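Local structure of putative cytoplasmic protein (4IQN) at residues A[16-27]-A[59-70]. The protein is of unknown function, a putative cytoplasmic protein of Salmonella that belongs to a family of uncharacterised domains. Sequence-based numbering, arbitrary orientation.
Sequences KKVNRNKVPTPM and LAYDRDLLSNYN
R20 and L66 pair in an antiparallel run of 16-27 against 59-70, in which the end of helix 8-18 and the loop after it meet the second segment and R20 N bonds to L66 O (3.0 Å), R63 N to T25 O and M27 N to L59 O. Between these backbone bonds the joint is made by side chains. D62 sits at the middle, its carboxylate carried into the other segment by CG standing opposite the backbone N (chi1 -180°). D62 OD2 takes N19 ND2 on its anti lone pair (2.8 Å) and N21 ND2 on its syn lone pair (2.9 Å); D62 OD1 is met from opposite faces by T25 N and D64 N. Four good bonds thus fix the rotation of the buried carboxylate and should help stabilise its charge. The N19 amide is held by four bonds too: besides D62 OD2, N19 ND2 donates almost straight to Y61 OH, in the amide plane, while N19 OD1 receives L66 N (3.0 Å) on one face and N21 N on the other. The N21 N to N19 OD1 bond closes an Asx turn just where helix 8-18 ends; N21 and D62 build two more, so side-chain oxygens shape both segments. The extended K16 chain crosses one face of the Y61 ring at a slant, with CG in CH-pi contact 3.7 Å from the centroid. Toward M27, R63 NE and NH2 reach T25 O and P26 O (3.1 Å from NH2) in the guanidinium plane, with selenomethionine M27 CG over one face; T25 OG1 donates to D64 OD2 (2.7 Å). At the far end, the R20 guanidinium stacks on the N70 amide, planes 8° apart, and a water links R20 NH1 to N68 O. N68 ND2 bonds to I173 O, tying this end to helix 166-174, while M27 touches I32 of helix 29-34.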
ATOM      1  N   LYS A  16       0.674 -16.966  -9.387  1.00 42.71           N
ATOM      2  CA  LYS A  16       1.512 -17.815 -10.270  1.00 49.24           C
ATOM      3  C   LYS A  16       0.858 -18.023 -11.627  1.00 44.03           C
ATOM      4  O   LYS A  16       1.533 -18.110 -12.645  1.00 49.26           O
ATOM      5  CB  LYS A  16       1.755 -19.201  -9.669  1.00 48.22           C
ATOM      6  CG  LYS A  16       2.772 -19.233  -8.556  1.00 50.25           C
ATOM      7  CD  LYS A  16       2.949 -20.644  -8.042  1.00 55.18           C
ATOM      8  CE  LYS A  16       3.888 -20.623  -6.859  1.00 51.71           C
ATOM      9  NZ  LYS A  16       3.922 -21.948  -6.233  1.00 53.37           N
ATOM     10  N   LYS A  17      -0.457 -18.125 -11.623  1.00 50.22           N
ATOM     11  CA  LYS A  17      -1.201 -18.393 -12.829  1.00 44.03           C
ATOM     12  C   LYS A  17      -1.231 -17.227 -13.799  1.00 45.47           C
ATOM     13  O   LYS A  17      -1.132 -17.452 -14.981  1.00 48.68           O
ATOM     14  CB  LYS A  17      -2.620 -18.848 -12.499  1.00 47.27           C
ATOM     15  CG  LYS A  17      -3.435 -19.207 -13.720  1.00 58.53           C
ATOM     16  CD  LYS A  17      -4.734 -19.891 -13.334  1.00 54.16           C
ATOM     17  CE  LYS A  17      -5.543 -20.228 -14.580  1.00 58.57           C
ATOM     18  NZ  LYS A  17      -6.115 -21.592 -14.479  1.00 67.93           N
ATOM     19  N   VAL A  18      -1.351 -15.999 -13.312  1.00 41.06           N
ATOM     20  CA  VAL A  18      -1.453 -14.818 -14.195  1.00 36.65           C
ATOM     21  C   VAL A  18      -0.122 -14.093 -14.462  1.00 32.32           C
ATOM     22  O   VAL A  18      -0.057 -13.224 -15.334  1.00 37.36           O
ATOM     23  CB  VAL A  18      -2.451 -13.759 -13.637  1.00 33.68           C
ATOM     24  CG1 VAL A  18      -3.850 -14.340 -13.453  1.00 36.05           C
ATOM     25  CG2 VAL A  18      -1.951 -13.155 -12.332  1.00 34.55           C
ATOM     26  N   ASN A  19       0.919 -14.422 -13.707  1.00 31.50           N
ATOM     27  CA  ASN A  19       2.158 -13.653 -13.715  1.00 30.83           C
ATOM     28  C   ASN A  19       2.711 -13.504 -15.132  1.00 30.84           C
ATOM     29  O   ASN A  19       2.937 -14.477 -15.827  1.00 30.51           O
ATOM     30  CB  ASN A  19       3.182 -14.323 -12.821  1.00 32.61           C
ATOM     31  CG  ASN A  19       4.451 -13.500 -12.615  1.00 27.34           C
ATOM     32  OD1 ASN A  19       4.581 -12.351 -13.027  1.00 29.40           O
ATOM     33  ND2 ASN A  19       5.384 -14.106 -11.926  1.00 34.28           N
ATOM     34  N   ARG A  20       2.933 -12.267 -15.537  1.00 32.74           N
ATOM     35  CA  ARG A  20       3.405 -11.957 -16.869  1.00 30.96           C
ATOM     36  C   ARG A  20       4.931 -11.799 -16.898  1.00 34.34           C
ATOM     37  O   ARG A  20       5.523 -11.643 -17.969  1.00 35.25           O
ATOM     38  CB  ARG A  20       2.707 -10.696 -17.367  1.00 37.22           C
ATOM     39  CG  ARG A  20       1.206 -10.867 -17.629  1.00 37.41           C
ATOM     40  CD  ARG A  20       0.969 -11.625 -18.899  1.00 47.11           C
ATOM     41  NE  ARG A  20       1.688 -10.991 -19.997  1.00 44.93           N
ATOM     42  CZ  ARG A  20       1.195 -10.057 -20.804  1.00 45.44           C
ATOM     43  NH1 ARG A  20      -0.054  -9.625 -20.669  1.00 43.08           N
ATOM     44  NH2 ARG A  20       1.970  -9.551 -21.764  1.00 47.00           N
ATOM     45  N   ASN A  21       5.559 -11.848 -15.730  1.00 31.90           N
ATOM     46  CA  ASN A  21       7.006 -11.741 -15.635  1.00 32.75           C
ATOM     47  C   ASN A  21       7.652 -13.031 -16.057  1.00 34.79           C
ATOM     48  O   ASN A  21       7.436 -14.070 -15.447  1.00 39.11           O
ATOM     49  CB  ASN A  21       7.451 -11.461 -14.199  1.00 32.24           C
ATOM     50  CG  ASN A  21       8.946 -11.395 -14.074  1.00 31.48           C
ATOM     51  OD1 ASN A  21       9.650 -11.052 -15.020  1.00 33.59           O
ATOM     52  ND2 ASN A  21       9.443 -11.712 -12.910  1.00 28.90           N
ATOM     53  N   LYS A  22       8.473 -12.935 -17.091  1.00 37.53           N
ATOM     54  CA  LYS A  22       9.122 -14.086 -17.693  1.00 42.22           C
ATOM     55  C   LYS A  22      10.383 -14.498 -16.910  1.00 39.82           C
ATOM     56  O   LYS A  22      10.933 -15.569 -17.155  1.00 38.17           O
ATOM     57  CB  LYS A  22       9.505 -13.772 -19.150  1.00 43.52           C
ATOM     58  CG  LYS A  22       8.383 -13.244 -20.034  1.00 54.69           C
ATOM     59  CD  LYS A  22       7.295 -14.287 -20.295  1.00 73.15           C
ATOM     60  CE  LYS A  22       6.523 -13.972 -21.570  1.00 62.59           C
ATOM     61  NZ  LYS A  22       7.455 -13.764 -22.708  1.00 71.07           N
ATOM     62  N   VAL A  23      10.851 -13.654 -15.982  1.00 37.54           N
ATOM     63  CA  VAL A  23      12.041 -14.003 -15.171  1.00 36.06           C
ATOM     64  C   VAL A  23      11.741 -13.939 -13.671  1.00 35.41           C
ATOM     65  O   VAL A  23      12.136 -12.966 -12.980  1.00 33.93           O
ATOM     66  CB  VAL A  23      13.274 -13.130 -15.495  1.00 32.64           C
ATOM     67  CG1 VAL A  23      14.506 -13.762 -14.863  1.00 35.30           C
ATOM     68  CG2 VAL A  23      13.533 -13.048 -16.995  1.00 42.34           C
ATOM     69  N   PRO A  24      11.044 -14.970 -13.152  1.00 35.99           N
ATOM     70  CA  PRO A  24      10.622 -14.900 -11.755  1.00 36.33           C
ATOM     71  C   PRO A  24      11.827 -14.881 -10.845  1.00 32.49           C
ATOM     72  O   PRO A  24      12.761 -15.624 -11.073  1.00 37.22           O
ATOM     73  CB  PRO A  24       9.765 -16.172 -11.558  1.00 38.21           C
ATOM     74  CG  PRO A  24      10.131 -17.078 -12.669  1.00 39.36           C
ATOM     75  CD  PRO A  24      10.565 -16.204 -13.812  1.00 37.28           C
ATOM     76  N   THR A  25      11.806 -14.029  -9.832  1.00 29.74           N
ATOM     77  CA  THR A  25      12.961 -13.855  -8.938  1.00 32.35           C
ATOM     78  C   THR A  25      12.518 -13.892  -7.474  1.00 31.55           C
ATOM     79  O   THR A  25      12.311 -12.855  -6.842  1.00 34.69           O
ATOM     80  CB  THR A  25      13.709 -12.530  -9.241  1.00 37.16           C
ATOM     81  OG1 THR A  25      12.789 -11.402  -9.202  1.00 51.77           O
ATOM     82  CG2 THR A  25      14.336 -12.598 -10.610  1.00 33.72           C
ATOM     83  N   PRO A  26      12.346 -15.087  -6.923  1.00 33.77           N
ATOM     84  CA  PRO A  26      11.954 -15.138  -5.517  1.00 31.64           C
ATOM     85  C   PRO A  26      13.056 -14.661  -4.619  1.00 38.17           C
ATOM     86  O   PRO A  26      14.243 -14.855  -4.949  1.00 38.85           O
ATOM     87  CB  PRO A  26      11.733 -16.635  -5.269  1.00 33.87           C
ATOM     88  CG  PRO A  26      12.569 -17.294  -6.272  1.00 37.18           C
ATOM     89  CD  PRO A  26      12.478 -16.429  -7.492  1.00 36.66           C
HETATM   90  N   MSE A  27      12.666 -14.053  -3.498  1.00 34.67           N
HETATM   91  CA  MSE A  27      13.585 -13.814  -2.387  1.00 37.72           C
HETATM   92  C   MSE A  27      13.666 -15.112  -1.664  1.00 37.97           C
HETATM   93  O   MSE A  27      12.686 -15.858  -1.644  1.00 37.50           O
HETATM   94  CB  MSE A  27      13.075 -12.729  -1.434  1.00 36.54           C
HETATM   95  CG  MSE A  27      13.352 -11.392  -2.065  1.00 38.88           C
HETATM   96 SE   MSE A  27      13.027  -9.859  -0.883  0.75 38.26          SE
HETATM   97  CE  MSE A  27      13.138 -10.492   0.960  1.00 35.56           C
ATOM     98  N   LEU A  59       6.829 -11.861  -2.050  1.00 25.25           N
ATOM     99  CA  LEU A  59       8.290 -11.772  -2.177  1.00 25.07           C
ATOM    100  C   LEU A  59       8.952 -13.136  -2.273  1.00 27.14           C
ATOM    101  O   LEU A  59       9.959 -13.311  -2.957  1.00 35.16           O
ATOM    102  CB  LEU A  59       8.877 -11.016  -1.005  1.00 26.79           C
ATOM    103  CG  LEU A  59       8.569  -9.521  -1.038  1.00 25.60           C
ATOM    104  CD1 LEU A  59       8.885  -8.968   0.333  1.00 34.31           C
ATOM    105  CD2 LEU A  59       9.312  -8.791  -2.145  1.00 32.95           C
ATOM    106  N   ALA A  60       8.365 -14.105  -1.600  1.00 28.03           N
ATOM    107  CA  ALA A  60       8.852 -15.469  -1.672  1.00 31.06           C
ATOM    108  C   ALA A  60       8.605 -16.129  -3.030  1.00 33.64           C
ATOM    109  O   ALA A  60       9.214 -17.151  -3.336  1.00 35.72           O
ATOM    110  CB  ALA A  60       8.255 -16.312  -0.556  1.00 32.72           C
ATOM    111  N   TYR A  61       7.720 -15.554  -3.844  1.00 27.76           N
ATOM    112  CA  TYR A  61       7.373 -16.177  -5.107  1.00 33.50           C
ATOM    113  C   TYR A  61       8.133 -15.478  -6.247  1.00 32.98           C
ATOM    114  O   TYR A  61       8.866 -16.117  -7.016  1.00 33.18           O
ATOM    115  CB  TYR A  61       5.841 -16.208  -5.327  1.00 32.77           C
ATOM    116  CG  TYR A  61       5.519 -16.395  -6.786  1.00 35.66           C
ATOM    117  CD1 TYR A  61       6.027 -17.485  -7.476  1.00 34.61           C
ATOM    118  CD2 TYR A  61       4.776 -15.459  -7.486  1.00 35.87           C
ATOM    119  CE1 TYR A  61       5.807 -17.640  -8.827  1.00 41.49           C
ATOM    120  CE2 TYR A  61       4.551 -15.601  -8.846  1.00 37.82           C
ATOM    121  CZ  TYR A  61       5.065 -16.706  -9.498  1.00 41.02           C
ATOM    122  OH  TYR A  61       4.867 -16.878 -10.821  1.00 44.13           O
ATOM    123  N   ASP A  62       8.008 -14.162  -6.327  1.00 29.57           N
ATOM    124  CA  ASP A  62       8.620 -13.411  -7.397  1.00 30.62           C
ATOM    125  C   ASP A  62       8.603 -11.935  -7.045  1.00 27.79           C
ATOM    126  O   ASP A  62       7.553 -11.274  -7.117  1.00 28.68           O
ATOM    127  CB  ASP A  62       7.850 -13.682  -8.690  1.00 27.73           C
ATOM    128  CG  ASP A  62       8.407 -12.947  -9.891  1.00 29.85           C
ATOM    129  OD1 ASP A  62       9.500 -12.305  -9.802  1.00 32.66           O
ATOM    130  OD2 ASP A  62       7.725 -13.015 -10.955  1.00 31.60           O
ATOM    131  N   ARG A  63       9.777 -11.398  -6.724  1.00 29.98           N
ATOM    132  CA  ARG A  63       9.873 -10.002  -6.329  1.00 26.81           C
ATOM    133  C   ARG A  63       9.580  -9.073  -7.504  1.00 29.28           C
ATOM    134  O   ARG A  63       9.409  -7.860  -7.298  1.00 29.39           O
ATOM    135  CB  ARG A  63      11.241  -9.705  -5.717  1.00 26.67           C
ATOM    136  CG  ARG A  63      12.303  -9.400  -6.719  1.00 33.25           C
ATOM    137  CD  ARG A  63      13.680  -9.349  -6.071  1.00 34.68           C
ATOM    138  NE  ARG A  63      14.140 -10.672  -5.682  1.00 40.85           N
ATOM    139  CZ  ARG A  63      15.305 -10.885  -5.084  1.00 40.80           C
ATOM    140  NH1 ARG A  63      16.106  -9.865  -4.817  1.00 45.97           N
ATOM    141  NH2 ARG A  63      15.674 -12.105  -4.761  1.00 38.43           N
ATOM    142  N   ASP A  64       9.529  -9.642  -8.714  1.00 28.55           N
ATOM    143  CA  ASP A  64       9.346  -8.883  -9.945  1.00 31.78           C
ATOM    144  C   ASP A  64       8.035  -9.264 -10.678  1.00 32.58           C
ATOM    145  O   ASP A  64       7.885  -9.042 -11.887  1.00 29.81           O
ATOM    146  CB  ASP A  64      10.565  -9.104 -10.862  1.00 32.32           C
ATOM    147  CG  ASP A  64      11.846  -8.470 -10.315  1.00 36.15           C
ATOM    148  OD1 ASP A  64      11.756  -7.372  -9.704  1.00 39.29           O
ATOM    149  OD2 ASP A  64      12.955  -9.053 -10.521  1.00 37.84           O
ATOM    150  N   LEU A  65       7.077  -9.807  -9.942  1.00 28.59           N
ATOM    151  CA  LEU A  65       5.812 -10.254 -10.540  1.00 30.06           C
ATOM    152  C   LEU A  65       5.091  -9.119 -11.238  1.00 26.19           C
ATOM    153  O   LEU A  65       5.239  -7.956 -10.877  1.00 26.91           O
ATOM    154  CB  LEU A  65       4.924 -10.935  -9.496  1.00 31.11           C
ATOM    155  CG  LEU A  65       4.328 -10.050  -8.428  1.00 29.08           C
ATOM    156  CD1 LEU A  65       2.950  -9.544  -8.874  1.00 29.37           C
ATOM    157  CD2 LEU A  65       4.185 -10.829  -7.134  1.00 32.79           C
ATOM    158  N   LEU A  66       4.364  -9.497 -12.282  1.00 28.69           N
ATOM    159  CA  LEU A  66       3.555  -8.611 -13.096  1.00 24.54           C
ATOM    160  C   LEU A  66       2.156  -9.215 -13.128  1.00 25.29           C
ATOM    161  O   LEU A  66       1.998 -10.397 -13.416  1.00 31.45           O
ATOM    162  CB  LEU A  66       4.131  -8.523 -14.524  1.00 26.09           C
ATOM    163  CG  LEU A  66       5.462  -7.796 -14.703  1.00 28.50           C
ATOM    164  CD1 LEU A  66       6.041  -7.888 -16.111  1.00 30.22           C
ATOM    165  CD2 LEU A  66       5.265  -6.331 -14.324  1.00 27.42           C
ATOM    166  N   SER A  67       1.142  -8.407 -12.815  1.00 25.27           N
ATOM    167  CA  SER A  67      -0.211  -8.884 -12.778  1.00 24.50           C
ATOM    168  C   SER A  67      -0.717  -9.233 -14.166  1.00 27.98           C
ATOM    169  O   SER A  67      -0.017  -9.039 -15.166  1.00 28.75           O
ATOM    170  CB  SER A  67      -1.138  -7.819 -12.199  1.00 24.45           C
ATOM    171  OG  SER A  67      -1.259  -6.726 -13.089  1.00 27.58           O
ATOM    172  N   ASN A  68      -1.945  -9.752 -14.195  1.00 29.60           N
ATOM    173  CA  ASN A  68      -2.712  -9.905 -15.433  1.00 31.40           C
ATOM    174  C   ASN A  68      -2.826  -8.621 -16.269  1.00 32.76           C
ATOM    175  O   ASN A  68      -3.127  -8.690 -17.464  1.00 35.42           O
ATOM    176  CB  ASN A  68      -4.116 -10.488 -15.171  1.00 33.70           C
ATOM    177  CG  ASN A  68      -4.862  -9.788 -14.034  1.00 29.54           C
ATOM    178  OD1 ASN A  68      -4.364  -9.718 -12.936  1.00 29.59           O
ATOM    179  ND2 ASN A  68      -6.073  -9.308 -14.293  1.00 29.78           N
ATOM    180  N   TYR A  69      -2.599  -7.463 -15.652  1.00 27.97           N
ATOM    181  CA  TYR A  69      -2.508  -6.185 -16.356  1.00 30.24           C
ATOM    182  C   TYR A  69      -1.133  -5.903 -16.975  1.00 30.04           C
ATOM    183  O   TYR A  69      -0.943  -4.861 -17.590  1.00 30.64           O
ATOM    184  CB  TYR A  69      -2.839  -5.041 -15.386  1.00 30.70           C
ATOM    185  CG  TYR A  69      -4.300  -4.893 -15.069  1.00 30.23           C
ATOM    186  CD1 TYR A  69      -4.910  -5.697 -14.099  1.00 30.68           C
ATOM    187  CD2 TYR A  69      -5.083  -3.928 -15.721  1.00 32.31           C
ATOM    188  CE1 TYR A  69      -6.243  -5.554 -13.801  1.00 29.87           C
ATOM    189  CE2 TYR A  69      -6.418  -3.781 -15.409  1.00 36.07           C
ATOM    190  CZ  TYR A  69      -6.978  -4.596 -14.447  1.00 34.62           C
ATOM    191  OH  TYR A  69      -8.283  -4.463 -14.124  1.00 37.36           O
ATOM    192  N   ASN A  70      -0.206  -6.844 -16.833  1.00 30.44           N
ATOM    193  CA  ASN A  70       1.172  -6.694 -17.256  1.00 32.10           C
ATOM    194  C   ASN A  70       1.846  -5.489 -16.605  1.00 26.44           C
ATOM    195  O   ASN A  70       2.597  -4.777 -17.258  1.00 28.10           O
ATOM    196  CB  ASN A  70       1.259  -6.615 -18.777  1.00 35.36           C
ATOM    197  CG  ASN A  70       2.621  -6.937 -19.288  1.00 37.56           C
ATOM    198  OD1 ASN A  70       3.377  -7.706 -18.669  1.00 41.76           O
ATOM    199  ND2 ASN A  70       2.970  -6.345 -20.426  1.00 39.37           N
TER
HETATM  200  O   HOH W   1      -2.149 -10.682 -18.933  1.00 41.94           O
HETATM  201  O   HOH W   2      13.261 -10.326 -12.954  1.00 43.02           O
HETATM  202  O   HOH W   3      11.361 -18.008  -1.750  1.00 36.92           O